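Local coordinates for putative uncharacterized protein (Mycobacterium tuberculosis, PDB 3I7T), which is of unknown function but belongs to the RidA (YjgF/YER057c/UK114) family and forms a homotrimer, at residues Ile71-Ile76 with Leu110-Glu115. Numbering follows the deposited sequence.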
# COMPACT_ATOMS: atom_id res chain seq x y z
N ILE A 71 -4.34 6.38 3.62
CA ILE A 71 -4.28 7.82 3.71
C ILE A 71 -2.89 8.31 4.09
O ILE A 71 -2.37 7.94 5.14
CB ILE A 71 -5.30 8.34 4.77
CG1 ILE A 71 -6.71 7.83 4.46
CG2 ILE A 71 -5.26 9.88 4.86
CD1 ILE A 71 -7.69 8.10 5.56
N TYR A 72 -2.28 9.11 3.22
CA TYR A 72 -1.04 9.80 3.51
C TYR A 72 -1.33 11.25 3.84
O TYR A 72 -1.97 11.95 3.06
CB TYR A 72 -0.10 9.76 2.30
CG TYR A 72 0.09 8.39 1.71
CD1 TYR A 72 0.98 7.50 2.28
CD2 TYR A 72 -0.63 7.98 0.60
CE1 TYR A 72 1.17 6.22 1.75
CE2 TYR A 72 -0.46 6.70 0.06
CZ TYR A 72 0.45 5.83 0.65
OH TYR A 72 0.64 4.56 0.14
N VAL A 73 -0.82 11.71 4.98
CA VAL A 73 -0.99 13.10 5.37
C VAL A 73 0.36 13.75 5.65
O VAL A 73 1.33 13.07 6.02
CB VAL A 73 -1.90 13.24 6.60
CG1 VAL A 73 -3.32 12.89 6.23
CG2 VAL A 73 -1.38 12.38 7.77
N THR A 74 0.44 15.07 5.48
CA THR A 74 1.69 15.74 5.78
C THR A 74 1.75 16.16 7.25
O THR A 74 2.83 16.46 7.76
CB THR A 74 1.99 16.94 4.82
OG1 THR A 74 0.93 17.92 4.89
CG2 THR A 74 2.17 16.45 3.38
N ASP A 75 0.62 16.16 7.94
CA ASP A 75 0.62 16.45 9.37
C ASP A 75 -0.37 15.57 10.09
O ASP A 75 -1.57 15.88 10.14
CB ASP A 75 0.29 17.91 9.63
CG ASP A 75 0.31 18.25 11.10
OD1 ASP A 75 0.37 17.30 11.92
OD2 ASP A 75 0.27 19.46 11.45
N ILE A 76 0.12 14.46 10.65
CA ILE A 76 -0.77 13.47 11.24
C ILE A 76 -1.41 13.98 12.55
O ILE A 76 -2.35 13.38 13.08
CB ILE A 76 -0.06 12.10 11.46
CG1 ILE A 76 -1.10 10.96 11.47
CG2 ILE A 76 0.81 12.12 12.71
CD1 ILE A 76 -0.51 9.63 11.17
N LEU A 110 -0.29 20.32 -1.18
CA LEU A 110 -1.13 19.12 -1.07
C LEU A 110 -0.88 18.47 0.28
O LEU A 110 0.27 18.18 0.64
CB LEU A 110 -0.81 18.16 -2.22
CG LEU A 110 -1.07 18.82 -3.58
CD1 LEU A 110 -0.83 17.84 -4.73
CD2 LEU A 110 -2.49 19.37 -3.62
N LEU A 111 -1.96 18.24 1.03
CA LEU A 111 -1.86 17.92 2.45
C LEU A 111 -2.28 16.49 2.77
O LEU A 111 -2.05 16.00 3.87
CB LEU A 111 -2.75 18.87 3.23
CG LEU A 111 -2.40 20.34 3.06
CD1 LEU A 111 -3.40 21.20 3.83
CD2 LEU A 111 -0.97 20.62 3.50
N VAL A 112 -2.90 15.85 1.79
CA VAL A 112 -3.47 14.52 1.98
C VAL A 112 -3.57 13.81 0.63
O VAL A 112 -3.88 14.44 -0.38
CB VAL A 112 -4.85 14.56 2.72
CG1 VAL A 112 -5.85 15.41 1.97
CG2 VAL A 112 -5.41 13.15 2.88
N GLU A 113 -3.24 12.53 0.61
CA GLU A 113 -3.46 11.70 -0.57
C GLU A 113 -4.13 10.39 -0.15
O GLU A 113 -3.78 9.82 0.88
CB GLU A 113 -2.14 11.43 -1.29
CG GLU A 113 -2.28 10.54 -2.54
CD GLU A 113 -1.07 10.66 -3.44
OE1 GLU A 113 -0.34 11.67 -3.33
OE2 GLU A 113 -0.83 9.75 -4.26
N ILE A 114 -5.11 9.94 -0.92
CA ILE A 114 -5.85 8.73 -0.58
C ILE A 114 -5.86 7.71 -1.72
O ILE A 114 -6.14 8.06 -2.86
CB ILE A 114 -7.30 9.10 -0.18
CG1 ILE A 114 -7.24 10.19 0.90
CG2 ILE A 114 -8.09 7.84 0.24
CD1 ILE A 114 -8.59 10.68 1.39
N GLU A 115 -5.54 6.46 -1.39
CA GLU A 115 -5.73 5.34 -2.30
C GLU A 115 -6.96 4.54 -1.91
O GLU A 115 -7.42 4.59 -0.77
CB GLU A 115 -4.53 4.40 -2.21
CG GLU A 115 -3.23 5.03 -2.60
CD GLU A 115 -2.06 4.09 -2.33
OE1 GLU A 115 -2.29 3.05 -1.68
OE2 GLU A 115 -0.94 4.37 -2.77
O HOH W 1 -1.46 17.28 6.36
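Tyr72 and Glu113 form the hydrogen-bonded pair that joins the end of strand 66-73 to the start of strand 112-119, which run antiparallel. Tyr72 N donates to Glu113 O at 2.9 Å, and Glu113 N donates to Tyr72 O at 2.8 Å; both bonds are nearly straight. Ile71 with Ile114 and Val73 with Val112 are the flanking non-hydrogen-bonded pairs. Past the strand end, Thr74 N still reaches Leu111 O at 3.1 Å, but from above the carbonyl plane. A water also donates to Leu111 O and is bonded to Thr74 OG1, so it links the two loops where the strands part. Thr74 OG1 sits between its backbone N and carbonyl carbon (chi1 59°), on the side of this water.

Apolar contacts lie on the face of Ile71, Val73, Val112 and Ile114. Val112 CG2 touches Ile71 CG2 at 3.8 Å and Val73 CG1 at 4.0 Å, both on the same side of it. The Ile71 and Val112 side chains run alongside each other in the same direction.

On the other face, the Glu115 carboxylate comes to the edge of the Tyr72 ring, with Glu115 CD in the ring plane and the two planes 79° apart. Tyr72 OH gives Glu115 OE2 a weak hydrogen bond of 3.3 Å. The stronger partner of OE2 is Ser98 of the second subunit, and Glu115 OE1 pairs with Arg70 of its own chain and with Arg70 of the second subunit, so this face belongs to the trimer interface.

The apolar face packs on helices 41-58 and 79-90, as in the alpha-beta fold of the family. Strand 99-101 flanks strand 66-73, and strand 28-35 flanks strand 112-119.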